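PDB 5NJL: cell surface protein (Putative S-layer protein) from Clostridioides difficile R20291, which probably forms part of the cell-surface S-layer of the cell wall and shows adhesion to cells in vitro. Local coordinates for residues I53-N56 against I57-E61; V44-T47 against L48-K52; I77-K80 against G81-T84; I83-S86 against A87-V91; T8-K11 against K12-T15. All coordinates share one frame; numbering follows the deposited sequence.

Contact 1: residues I53-N56 against I57-E61. With SO4 (sulfate ion), chain K; SO4 (sulfate ion), chain Q.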
loop_
_atom_site.group_PDB
_atom_site.type_symbol
_atom_site.label_atom_id
_atom_site.label_comp_id
_atom_site.label_asym_id
_atom_site.label_seq_id
_atom_site.Cartn_x
_atom_site.Cartn_y
_atom_site.Cartn_z
ATOM N N ILE A 53 -10.408 1.898 -14.343
ATOM C CA ILE A 53 -9.096 2.486 -14.524
ATOM C C ILE A 53 -9.224 3.667 -15.480
ATOM O O ILE A 53 -9.877 3.564 -16.489
ATOM C CB ILE A 53 -8.059 1.463 -15.077
ATOM C CG1 ILE A 53 -7.818 0.336 -14.052
ATOM C CG2 ILE A 53 -6.729 2.151 -15.390
ATOM C CD1 ILE A 53 -7.303 -0.959 -14.672
ATOM N N ILE A 54 -8.616 4.790 -15.132
ATOM C CA ILE A 54 -8.488 5.920 -16.051
ATOM C C ILE A 54 -7.054 6.016 -16.474
ATOM O O ILE A 54 -6.174 5.645 -15.710
ATOM C CB ILE A 54 -8.977 7.250 -15.424
ATOM C CG1 ILE A 54 -8.130 7.690 -14.219
ATOM C CG2 ILE A 54 -10.431 7.086 -15.019
ATOM C CD1 ILE A 54 -8.433 9.104 -13.753
ATOM N N THR A 55 -6.810 6.505 -17.688
ATOM C CA THR A 55 -5.448 6.683 -18.190
ATOM C C THR A 55 -5.005 8.115 -18.368
ATOM O O THR A 55 -3.811 8.352 -18.629
ATOM C CB THR A 55 -5.269 5.961 -19.529
ATOM O OG1 THR A 55 -6.260 6.432 -20.470
ATOM C CG2 THR A 55 -5.416 4.454 -19.312
ATOM N N ASN A 56 -5.944 9.066 -18.215
ATOM C CA ASN A 56 -5.653 10.502 -18.295
ATOM C C ASN A 56 -6.434 11.208 -17.183
ATOM O O ASN A 56 -7.581 10.863 -16.907
ATOM C CB ASN A 56 -6.085 11.111 -19.651
ATOM C CG ASN A 56 -5.505 12.514 -19.890
ATOM O OD1 ASN A 56 -5.980 13.545 -19.352
ATOM N ND2 ASN A 56 -4.469 12.566 -20.738
ATOM N N ILE A 57 -5.807 12.196 -16.571
ATOM C CA ILE A 57 -6.433 13.033 -15.539
ATOM C C ILE A 57 -7.756 13.688 -15.989
ATOM O O ILE A 57 -8.660 13.875 -15.169
ATOM C CB ILE A 57 -5.425 14.086 -15.001
ATOM C CG1 ILE A 57 -5.976 14.833 -13.787
ATOM C CG2 ILE A 57 -4.959 15.055 -16.083
ATOM C CD1 ILE A 57 -6.270 13.957 -12.583
ATOM N N ASP A 58 -7.883 14.005 -17.278
ATOM C CA ASP A 58 -9.129 14.576 -17.790
ATOM C C ASP A 58 -10.324 13.659 -17.595
ATOM O O ASP A 58 -11.440 14.143 -17.410
ATOM C CB ASP A 58 -9.053 15.015 -19.265
ATOM C CG ASP A 58 -10.364 15.659 -19.716
ATOM O OD1 ASP A 58 -10.702 16.725 -19.153
ATOM O OD2 ASP A 58 -11.094 15.066 -20.536
ATOM N N GLU A 59 -10.112 12.347 -17.559
ATOM C CA GLU A 59 -11.221 11.450 -17.279
ATOM C C GLU A 59 -11.825 11.716 -15.897
ATOM O O GLU A 59 -13.052 11.666 -15.738
ATOM C CB GLU A 59 -10.814 9.987 -17.395
ATOM C CG GLU A 59 -10.454 9.567 -18.807
ATOM C CD GLU A 59 -10.040 8.113 -18.846
ATOM O OE1 GLU A 59 -10.899 7.241 -18.608
ATOM O OE2 GLU A 59 -8.854 7.865 -19.087
ATOM N N LEU A 60 -10.962 11.993 -14.920
ATOM C CA LEU A 60 -11.414 12.337 -13.566
ATOM C C LEU A 60 -12.052 13.719 -13.547
ATOM O O LEU A 60 -13.112 13.899 -12.961
ATOM C CB LEU A 60 -10.265 12.263 -12.558
ATOM C CG LEU A 60 -10.559 12.795 -11.156
ATOM C CD1 LEU A 60 -11.639 11.959 -10.512
ATOM C CD2 LEU A 60 -9.285 12.775 -10.336
ATOM N N GLU A 61 -11.393 14.698 -14.156
ATOM C CA GLU A 61 -11.948 16.060 -14.226
ATOM C C GLU A 61 -13.338 16.096 -14.836
ATOM O O GLU A 61 -14.235 16.742 -14.286
ATOM C CB GLU A 61 -11.030 17.007 -14.961
ATOM C CG GLU A 61 -9.755 17.274 -14.224
ATOM C CD GLU A 61 -8.745 18.019 -15.059
ATOM O OE1 GLU A 61 -8.055 17.399 -15.936
ATOM O OE2 GLU A 61 -8.622 19.233 -14.810
HETATM S S SO4 K . -10.983 -1.458 -15.983
HETATM O O1 SO4 K . -12.376 -1.146 -16.395
HETATM O O2 SO4 K . -10.021 -0.971 -17.004
HETATM O O3 SO4 K . -10.709 -0.815 -14.685
HETATM O O4 SO4 K . -10.816 -2.919 -15.819
HETATM S S SO4 Q . -4.603 7.707 -23.078
HETATM O O1 SO4 Q . -5.773 6.813 -23.201
HETATM O O2 SO4 Q . -4.204 8.179 -24.421
HETATM O O3 SO4 Q . -4.947 8.869 -22.230
HETATM O O4 SO4 Q . -3.475 6.955 -22.481
#
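E59 turns its CG to the side of its own backbone N (chi1 -66°), and the side chain runs back past I54 to bring OE2 to the amides of T55 and N56. T55 N gives the shorter bond to E59 OE2, 2.8 Å, coming from above the carboxylate plane. N56 N is 3.3 Å from E59 OE2 and reaches it from the same face, on the anti side. OE2 is thus gripped by two consecutive backbone donors. E59 N also donates to the backbone O of N56 at 3.0 Å. N56 and E59 form a capping box where the chain leaves strand 52-54 through T55 and N56 and enters helix 57-65. N56 is the N-cap. Its OD1 accepts from D58 N at 2.9 Å, in the carbonyl plane and on a lone pair; this holds for one of two deposited conformers. I54 CG2 lies 3.6 Å from E59 OE1 as the two side chains slide past each other. The apolar contact is I54 CD1 on L60 CB, 3.8 Å. Helix 14-25 packs against I54 through M25 and against I57 through V21. Two sulfates, probably from the crystallisation liquor, take bonds from I53 N and T55 OG1.

Contact 2: residues V44-T47 against L48-K52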
loop_
_atom_site.group_PDB
_atom_site.type_symbol
_atom_site.label_atom_id
_atom_site.label_comp_id
_atom_site.label_asym_id
_atom_site.label_seq_id
_atom_site.Cartn_x
_atom_site.Cartn_y
_atom_site.Cartn_z
ATOM N N VAL A 44 -11.741 5.222 -10.893
ATOM C CA VAL A 44 -12.851 6.159 -10.587
ATOM C C VAL A 44 -14.147 5.443 -10.901
ATOM O O VAL A 44 -14.246 4.741 -11.906
ATOM C CB VAL A 44 -12.774 7.455 -11.431
ATOM C CG1 VAL A 44 -13.863 8.440 -11.018
ATOM C CG2 VAL A 44 -11.424 8.115 -11.262
ATOM N N GLY A 45 -15.140 5.604 -10.027
ATOM C CA GLY A 45 -16.486 5.091 -10.295
ATOM C C GLY A 45 -17.490 5.620 -9.279
ATOM O O GLY A 45 -17.108 6.257 -8.286
ATOM N N GLU A 46 -18.767 5.355 -9.529
ATOM C CA GLU A 46 -19.846 5.811 -8.627
ATOM C C GLU A 46 -19.770 5.118 -7.280
ATOM O O GLU A 46 -20.074 5.738 -6.246
ATOM C CB GLU A 46 -21.228 5.568 -9.250
ATOM C CG GLU A 46 -21.551 6.497 -10.418
ATOM C CD GLU A 46 -22.578 5.916 -11.387
ATOM O OE1 GLU A 46 -23.415 5.083 -10.959
ATOM O OE2 GLU A 46 -22.542 6.286 -12.583
ATOM N N THR A 47 -19.366 3.839 -7.300
ATOM C CA THR A 47 -19.219 3.029 -6.087
ATOM C C THR A 47 -17.964 2.165 -6.160
ATOM O O THR A 47 -17.351 2.040 -7.227
ATOM C CB THR A 47 -20.414 2.074 -5.923
ATOM O OG1 THR A 47 -20.389 1.088 -6.972
ATOM C CG2 THR A 47 -21.748 2.855 -5.968
ATOM N N LEU A 48 -17.609 1.556 -5.031
ATOM C CA LEU A 48 -16.477 0.614 -4.966
ATOM C C LEU A 48 -16.644 -0.625 -5.846
ATOM O O LEU A 48 -15.648 -1.231 -6.219
ATOM C CB LEU A 48 -16.181 0.197 -3.523
ATOM C CG LEU A 48 -15.576 1.302 -2.654
ATOM C CD1 LEU A 48 -15.706 0.974 -1.169
ATOM C CD2 LEU A 48 -14.123 1.561 -3.027
ATOM N N SER A 49 -17.878 -0.981 -6.197
ATOM C CA SER A 49 -18.139 -2.074 -7.140
ATOM C C SER A 49 -18.185 -1.662 -8.610
ATOM O O SER A 49 -18.385 -2.513 -9.465
ATOM C CB SER A 49 -19.465 -2.765 -6.785
ATOM O OG SER A 49 -19.412 -3.289 -5.471
ATOM N N LYS A 50 -18.024 -0.375 -8.919
ATOM C CA LYS A 50 -18.104 0.086 -10.304
ATOM C C LYS A 50 -16.885 0.939 -10.675
ATOM O O LYS A 50 -16.996 1.903 -11.428
ATOM C CB LYS A 50 -19.416 0.856 -10.515
ATOM C CG LYS A 50 -20.668 0.044 -10.191
ATOM C CD LYS A 50 -21.941 0.877 -10.270
ATOM C CE LYS A 50 -22.358 1.145 -11.708
ATOM N NZ LYS A 50 -23.812 1.449 -11.794
ATOM N N LEU A 51 -15.718 0.575 -10.150
ATOM C CA LEU A 51 -14.507 1.343 -10.399
ATOM C C LEU A 51 -13.946 1.004 -11.777
ATOM O O LEU A 51 -14.016 -0.136 -12.222
ATOM C CB LEU A 51 -13.461 1.062 -9.323
ATOM C CG LEU A 51 -13.797 1.457 -7.901
ATOM C CD1 LEU A 51 -12.697 0.968 -6.975
ATOM C CD2 LEU A 51 -13.991 2.959 -7.776
ATOM N N LYS A 52 -13.394 2.010 -12.448
ATOM C CA LYS A 52 -12.752 1.835 -13.746
ATOM C C LYS A 52 -11.411 2.539 -13.749
ATOM O O LYS A 52 -11.292 3.632 -13.216
ATOM C CB LYS A 52 -13.647 2.401 -14.836
ATOM C CG LYS A 52 -14.769 1.441 -15.200
ATOM C CD LYS A 52 -16.040 2.151 -15.627
ATOM C CE LYS A 52 -17.084 1.128 -16.063
ATOM N NZ LYS A 52 -18.454 1.706 -16.043
HETATM O O HOH W 1 -19.145 4.340 -11.994
#
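V44 and K52 face each other as an antiparallel hydrogen-bonded pair, and a type I turn from T47 to K50 lies in the loop between them. V44 N donates to K52 O at 2.9 Å, and K52 N returns a bond to V44 O. Inside the turn, K50 N bonds to T47 O at 3.0 Å. This is the connection between the neighbouring strands 40-45 and 52-54, at the edge of the five-stranded sheet. G45 comes close to the returning chain: its CA makes a CA-H...O contact with K50 O at 3.4 Å. A water joins the two arms, accepting from E46 N and donating to K50 O.

T47 OG1 sits between its own backbone N and carbonyl carbon (chi1 67°). There it takes a weak bond from S49 N at 3.3 Å. K50 CB, CG and CD all pass T47 OG1, CG nearest at 3.4 Å. K50 then bends at chi3 and reaches E46, where NZ and OE1 form a long salt bridge of 3.7 Å. L51 CD2 lies 3.5 Å from T47 O, and L51 packs on I74 and T76 of strand 72-79. Backbone bonds therefore set the shape of this turn, while the exposed E46-K50 ion pair is long and probably adds little.

Contact 3: residues I77-K80 against G81-T84; sequences ITDK and GHIT. With SO4 (sulfate ion), chain C.
D79 and H82 make a His-carboxylate hydrogen bond in the turn between strand 72-79 and the small hairpin of strands 83-84 and 90-91. H82 ND1 donates to D79 OD1 at 2.7 Å. The carboxylate oxygen lies near the ring plane, at the edge of the imidazole, and is met on its syn side. The two flat groups are turned 46° against each other. D79 CG points anti to the backbone N (chi1 178°), which lays the carboxylate forward over the turn.

The same OD1 accepts a second bond, from G81 N at 2.9 Å. This bond closes an Asx turn from D79 to G81. The glycine amide and the histidine come to OD1 from opposite faces of the carboxylate plane, so its rotation is well fixed. The other oxygen is used as well. D79 OD2 takes a bond from a water at 2.7 Å, and that water accepts from H82 N at 2.9 Å. D79 thus holds two backbone amides, G81 N directly and H82 N through the water.

G81 has a positive phi of 104°, a backbone shape that calls for glycine, and its O accepts from Y29 OH. Y40 and I39 pack beside D79 and H82. Both ring nitrogens act as donors, which is consistent with a positively charged imidazolium between the carboxylate and a sulfate, itself probably from the crystallisation liquor. H82 NE2 donates to O1 of that sulfate at 2.7 Å and, weakly, to its O4 at 3.2 Å.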
loop_
_atom_site.group_PDB
_atom_site.type_symbol
_atom_site.label_atom_id
_atom_site.label_comp_id
_atom_site.label_asym_id
_atom_site.label_seq_id
_atom_site.Cartn_x
_atom_site.Cartn_y
_atom_site.Cartn_z
ATOM N N ILE A 77 -6.407 5.244 -5.390
ATOM C CA ILE A 77 -5.028 5.489 -5.801
ATOM C C ILE A 77 -4.229 4.262 -5.343
ATOM O O ILE A 77 -4.162 3.971 -4.133
ATOM C CB ILE A 77 -4.491 6.756 -5.142
ATOM C CG1 ILE A 77 -5.389 7.968 -5.495
ATOM C CG2 ILE A 77 -3.021 7.005 -5.496
ATOM C CD1 ILE A 77 -4.900 9.268 -4.896
ATOM N N THR A 78 -3.670 3.547 -6.313
ATOM C CA THR A 78 -2.824 2.381 -6.086
ATOM C C THR A 78 -1.403 2.653 -6.632
ATOM O O THR A 78 -1.246 3.071 -7.771
ATOM C CB THR A 78 -3.443 1.148 -6.746
ATOM O OG1 THR A 78 -4.771 0.950 -6.244
ATOM C CG2 THR A 78 -2.625 -0.110 -6.458
ATOM N N ASP A 79 -0.395 2.464 -5.785
ATOM C CA ASP A 79 1.013 2.365 -6.189
ATOM C C ASP A 79 1.204 0.988 -6.806
ATOM O O ASP A 79 0.982 -0.037 -6.146
ATOM C CB ASP A 79 1.879 2.617 -4.938
ATOM C CG ASP A 79 3.368 2.505 -5.171
ATOM O OD1 ASP A 79 3.849 2.245 -6.300
ATOM O OD2 ASP A 79 4.093 2.712 -4.182
ATOM N N LYS A 80 1.571 0.924 -8.084
ATOM C CA LYS A 80 1.784 -0.358 -8.741
ATOM C C LYS A 80 3.096 -1.067 -8.302
ATOM O O LYS A 80 3.380 -2.162 -8.780
ATOM C CB LYS A 80 1.774 -0.227 -10.262
ATOM C CG LYS A 80 0.437 0.210 -10.861
ATOM C CD LYS A 80 0.550 0.581 -12.343
ATOM C CE LYS A 80 0.580 -0.593 -13.303
ATOM N NZ LYS A 80 -0.567 -1.496 -13.074
ATOM N N GLY A 81 3.874 -0.426 -7.429
ATOM C CA GLY A 81 5.080 -1.016 -6.853
ATOM C C GLY A 81 6.289 -0.408 -7.514
ATOM O O GLY A 81 6.503 -0.615 -8.710
ATOM N N HIS A 82 7.053 0.357 -6.745
ATOM C CA HIS A 82 8.268 0.970 -7.245
ATOM C C HIS A 82 9.343 1.083 -6.181
ATOM O O HIS A 82 9.064 1.031 -4.981
ATOM C CB HIS A 82 7.953 2.350 -7.846
ATOM C CG HIS A 82 7.531 3.374 -6.848
ATOM N ND1 HIS A 82 6.297 3.363 -6.236
ATOM C CD2 HIS A 82 8.183 4.457 -6.362
ATOM C CE1 HIS A 82 6.216 4.397 -5.410
ATOM N NE2 HIS A 82 7.345 5.068 -5.464
ATOM N N ILE A 83 10.578 1.233 -6.626
ATOM C CA ILE A 83 11.706 1.439 -5.719
ATOM C C ILE A 83 12.787 2.133 -6.510
ATOM O O ILE A 83 12.833 2.005 -7.724
ATOM C CB ILE A 83 12.201 0.072 -5.159
ATOM C CG1 ILE A 83 12.870 0.226 -3.789
ATOM C CG2 ILE A 83 13.120 -0.645 -6.138
ATOM C CD1 ILE A 83 13.180 -1.112 -3.123
ATOM N N THR A 84 13.655 2.866 -5.835
ATOM C CA THR A 84 14.852 3.407 -6.459
ATOM C C THR A 84 16.010 2.400 -6.416
ATOM O O THR A 84 16.368 1.927 -5.342
ATOM C CB THR A 84 15.255 4.714 -5.757
ATOM O OG1 THR A 84 14.180 5.641 -5.899
ATOM C CG2 THR A 84 16.504 5.302 -6.382
HETATM S S SO4 C . 8.100 7.773 -3.240
HETATM O O1 SO4 C . 8.343 7.479 -4.665
HETATM O O2 SO4 C . 7.330 9.033 -3.112
HETATM O O3 SO4 C . 9.403 7.922 -2.544
HETATM O O4 SO4 C . 7.335 6.640 -2.654
HETATM O O HOH W 2 6.119 0.917 -4.072
#

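Contact 4: residues I83-S86 against A87-V91; sequences ITNS and ANEVV
I83 pairs with V91, and T84 with V90, in a short antiparallel beta hairpin closed by a type I turn from N85 to N88 with a G1 bulge. The backbone bonds come first. I83 and V91 form the hydrogen-bonded pair, with V91 N bonding to I83 O at 2.9 Å and I83 N to V91 O. T84 and V90 form the non-hydrogen-bonded pair. N85 N then reaches E89 O at 2.9 Å, while N88 N closes the turn on N85 O. N88 has left-handed helical backbone angles, as the bulge requires.

Side-chain to backbone bonds hold the loop from inside. N85 folds its amide back under the turn (chi1 73°). Its OD1 accepts from E89 N at 3.1 Å, with the donor above the carbonyl plane. A87 N also donates to N85 OD1 at 3.0 Å, but the bond is weak because it is bent (127°).

Weak CA-H...O contacts supplement the strand pairing, from V90 CA to I83 O and from T84 CA to E89 O. Outside the hairpin, V90 N bonds to T30 OG1.

The one apolar pair is I83 CG2 with V91 CG2, at 3.9 Å. Two van der Waals contacts set methyls against amide atoms. T84 CG2 lies beside N88 OD1 at 3.6 Å. The other branch of the N85 amide, ND2, lies 3.5 Å from V91 CG1.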
loop_
_atom_site.group_PDB
_atom_site.type_symbol
_atom_site.label_atom_id
_atom_site.label_comp_id
_atom_site.label_asym_id
_atom_site.label_seq_id
_atom_site.Cartn_x
_atom_site.Cartn_y
_atom_site.Cartn_z
ATOM N N ILE A 83 10.578 1.233 -6.626
ATOM C CA ILE A 83 11.706 1.439 -5.719
ATOM C C ILE A 83 12.787 2.133 -6.510
ATOM O O ILE A 83 12.833 2.005 -7.724
ATOM C CB ILE A 83 12.201 0.072 -5.159
ATOM C CG1 ILE A 83 12.870 0.226 -3.789
ATOM C CG2 ILE A 83 13.120 -0.645 -6.138
ATOM C CD1 ILE A 83 13.180 -1.112 -3.123
ATOM N N THR A 84 13.655 2.866 -5.835
ATOM C CA THR A 84 14.852 3.407 -6.459
ATOM C C THR A 84 16.010 2.400 -6.416
ATOM O O THR A 84 16.368 1.927 -5.342
ATOM C CB THR A 84 15.255 4.714 -5.757
ATOM O OG1 THR A 84 14.180 5.641 -5.899
ATOM C CG2 THR A 84 16.504 5.302 -6.382
ATOM N N ASN A 85 16.563 2.045 -7.567
ATOM C CA ASN A 85 17.614 1.037 -7.646
ATOM C C ASN A 85 19.012 1.675 -7.454
ATOM O O ASN A 85 19.124 2.873 -7.229
ATOM C CB ASN A 85 17.489 0.192 -8.926
ATOM C CG ASN A 85 17.889 0.924 -10.200
ATOM O OD1 ASN A 85 18.381 2.060 -10.180
ATOM N ND2 ASN A 85 17.665 0.266 -11.332
ATOM N N SER A 86 20.053 0.875 -7.573
ATOM C CA SER A 86 21.416 1.326 -7.257
ATOM C C SER A 86 21.943 2.310 -8.300
ATOM O O SER A 86 22.884 3.025 -8.044
ATOM C CB SER A 86 22.342 0.106 -7.102
ATOM O OG SER A 86 22.467 -0.644 -8.334
ATOM N N ALA A 87 21.315 2.354 -9.476
ATOM C CA ALA A 87 21.611 3.371 -10.495
ATOM C C ALA A 87 20.720 4.628 -10.435
ATOM O O ALA A 87 20.712 5.453 -11.377
ATOM C CB ALA A 87 21.553 2.737 -11.871
ATOM N N ASN A 88 19.994 4.793 -9.333
ATOM C CA ASN A 88 19.146 5.956 -9.062
ATOM C C ASN A 88 17.972 6.094 -10.051
ATOM O O ASN A 88 17.560 7.200 -10.367
ATOM C CB ASN A 88 20.006 7.253 -8.984
ATOM C CG ASN A 88 19.347 8.383 -8.193
ATOM O OD1 ASN A 88 18.474 8.155 -7.359
ATOM N ND2 ASN A 88 19.788 9.631 -8.443
ATOM N N GLU A 89 17.452 4.958 -10.514
ATOM C CA GLU A 89 16.285 4.877 -11.396
ATOM C C GLU A 89 15.139 4.337 -10.589
ATOM O O GLU A 89 15.338 3.480 -9.730
ATOM C CB GLU A 89 16.525 3.909 -12.533
ATOM C CG GLU A 89 17.612 4.361 -13.477
ATOM C CD GLU A 89 18.089 3.309 -14.479
ATOM O OE1 GLU A 89 17.917 2.057 -14.340
ATOM O OE2 GLU A 89 18.735 3.771 -15.425
ATOM N N VAL A 90 13.939 4.816 -10.888
ATOM C CA VAL A 90 12.721 4.298 -10.293
ATOM C C VAL A 90 12.238 3.115 -11.131
ATOM O O VAL A 90 11.862 3.276 -12.303
ATOM C CB VAL A 90 11.659 5.406 -10.164
ATOM C CG1 VAL A 90 10.374 4.854 -9.551
ATOM C CG2 VAL A 90 12.203 6.565 -9.335
ATOM N N VAL A 91 12.204 1.931 -10.514
ATOM C CA VAL A 91 11.911 0.690 -11.215
ATOM C C VAL A 91 10.762 -0.094 -10.579
ATOM O O VAL A 91 10.398 0.144 -9.426
ATOM C CB VAL A 91 13.169 -0.196 -11.339
ATOM C CG1 VAL A 91 14.283 0.590 -12.028
ATOM C CG2 VAL A 91 13.643 -0.697 -9.984
#

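Contact 5: residues T8-K11 against K12-T15; sequences TITK and KEAT. With SO4 (sulfate ion), chain H; SO4 (sulfate ion), chain J.
E13 reaches back along T10 from its CB to its carboxylate. CB starts beside T10 OG1, at 3.4 Å. CG passes the same hydroxyl more closely, 3.2 Å from T10 OG1. CD is still next to it. At the tip, OE1 accepts from T10 N at 3.0 Å, in a nearly straight bond (168°) that meets the oxygen on its anti side. OE1 also lies against I9 CB, at 3.6 Å. With CG beside the backbone N (chi1 -72°) and an extended chain beyond, E13 crosses the threonine obliquely.

T10 answers with a bond of its own. Its OG1 accepts from E13 N at 3.0 Å, so the two residues are joined twice, each using a side-chain oxygen to hold the other's backbone N. The bonds that follow are looser: A14 N gives weak ones to T10 O and K11 O. T15 OG1 donates to K12 O. I9 CD1 packs on A14 CA at 3.7 Å.

K12 extends to a sulfate, its NZ 2.8 Å from O4. K11 NZ instead bonds to the carbonyls of L67 and N65, and also to a second sulfate. Both ions probably come from the crystallisation liquor.

The contact carries the chain from strand 5-10, at the edge of the five-stranded sheet, into helix 14-25. I9 and A14 face strand 204-212 through I209 and I211, T10 touches L216 of strand 215-219, and K11 runs to the end of helix 57-65.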
loop_
_atom_site.group_PDB
_atom_site.type_symbol
_atom_site.label_atom_id
_atom_site.label_comp_id
_atom_site.label_asym_id
_atom_site.label_seq_id
_atom_site.Cartn_x
_atom_site.Cartn_y
_atom_site.Cartn_z
ATOM N N THR A 8 -13.216 11.607 2.921
ATOM C CA THR A 8 -14.342 12.144 2.197
ATOM C C THR A 8 -14.094 13.622 2.036
ATOM O O THR A 8 -13.742 14.310 3.001
ATOM C CB THR A 8 -15.654 11.863 2.937
ATOM O OG1 THR A 8 -15.917 10.465 2.870
ATOM C CG2 THR A 8 -16.837 12.635 2.290
ATOM N N ILE A 9 -14.248 14.105 0.805
ATOM C CA ILE A 9 -14.099 15.516 0.491
ATOM C C ILE A 9 -15.308 16.003 -0.303
ATOM O O ILE A 9 -16.094 15.206 -0.820
ATOM C CB ILE A 9 -12.795 15.796 -0.293
ATOM C CG1 ILE A 9 -12.762 15.047 -1.635
ATOM C CG2 ILE A 9 -11.578 15.427 0.554
ATOM C CD1 ILE A 9 -11.686 15.565 -2.573
ATOM N N THR A 10 -15.450 17.317 -0.379
ATOM C CA THR A 10 -16.499 17.918 -1.192
ATOM C C THR A 10 -16.037 18.057 -2.648
ATOM O O THR A 10 -14.833 18.000 -2.951
ATOM C CB THR A 10 -16.871 19.305 -0.680
ATOM O OG1 THR A 10 -15.757 20.195 -0.835
ATOM C CG2 THR A 10 -17.286 19.239 0.814
ATOM N N LYS A 11 -16.997 18.270 -3.533
ATOM C CA LYS A 11 -16.687 18.578 -4.915
ATOM C C LYS A 11 -15.795 19.814 -5.033
ATOM O O LYS A 11 -14.863 19.818 -5.836
ATOM C CB LYS A 11 -17.984 18.735 -5.723
ATOM C CG LYS A 11 -17.792 19.204 -7.157
ATOM C CD LYS A 11 -19.096 19.072 -7.922
ATOM C CE LYS A 11 -18.968 19.722 -9.285
ATOM N NZ LYS A 11 -20.114 19.349 -10.127
ATOM N N LYS A 12 -16.047 20.851 -4.238
ATOM C CA LYS A 12 -15.183 22.050 -4.228
ATOM C C LYS A 12 -13.739 21.714 -3.825
ATOM O O LYS A 12 -12.789 22.253 -4.396
ATOM C CB LYS A 12 -15.665 23.099 -3.218
ATOM C CG LYS A 12 -17.028 23.740 -3.423
ATOM C CD LYS A 12 -17.325 24.597 -2.187
ATOM C CE LYS A 12 -18.755 25.108 -2.143
ATOM N NZ LYS A 12 -18.994 25.919 -0.908
ATOM N N GLU A 13 -13.589 20.853 -2.818
ATOM C CA GLU A 13 -12.259 20.439 -2.344
ATOM C C GLU A 13 -11.522 19.509 -3.346
ATOM O O GLU A 13 -10.301 19.354 -3.268
ATOM C CB GLU A 13 -12.376 19.736 -0.989
ATOM C CG GLU A 13 -12.705 20.686 0.149
ATOM C CD GLU A 13 -13.104 19.982 1.446
ATOM O OE1 GLU A 13 -13.549 18.811 1.441
ATOM O OE2 GLU A 13 -12.975 20.634 2.495
ATOM N N ALA A 14 -12.267 18.892 -4.260
ATOM C CA ALA A 14 -11.675 18.021 -5.294
ATOM C C ALA A 14 -10.706 18.754 -6.237
ATOM O O ALA A 14 -9.905 18.106 -6.905
ATOM C CB ALA A 14 -12.765 17.302 -6.077
ATOM N N THR A 15 -10.724 20.087 -6.283
ATOM C CA THR A 15 -9.692 20.823 -7.049
ATOM C C THR A 15 -8.273 20.466 -6.559
ATOM O O THR A 15 -7.343 20.289 -7.373
ATOM C CB THR A 15 -9.852 22.350 -6.934
ATOM O OG1 THR A 15 -9.819 22.726 -5.544
ATOM C CG2 THR A 15 -11.160 22.805 -7.585
HETATM S S SO4 H . -21.819 22.534 -9.100
HETATM O O1 SO4 H . -21.267 22.320 -10.461
HETATM O O2 SO4 H . -22.714 23.718 -9.147
HETATM O O3 SO4 H . -20.688 22.828 -8.183
HETATM O O4 SO4 H . -22.599 21.350 -8.649
HETATM S S SO4 J . -18.541 26.768 2.554
HETATM O O1 SO4 J . -19.712 25.900 2.835
HETATM O O2 SO4 J . -18.987 28.089 2.054
HETATM O O3 SO4 J . -17.779 26.953 3.809
HETATM O O4 SO4 J . -17.687 26.130 1.521
#

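Contacts 1, 2 and 3 are partly buried, while contacts 4 and 5 lie at the surface. Contacts 1, 2, 3 and 5 reach the five-stranded sheet. Contacts 1 and 2 follow each other along strands 40-45 and 52-54 and touch where I54 and L60 pack on V44. Contacts 1 and 5 resemble each other: in each a strand runs into a helix, and a glutamate reaches back to backbone N-H groups, two in contact 1 and one in contact 5. Their centres are about 16 Å apart. Contacts 2 and 4 are strand reversals held mainly by backbone bonds. Contact 3 relies on a buried carboxylate. It shares I83 and T84 with contact 4, leading from the sheet into the hairpin.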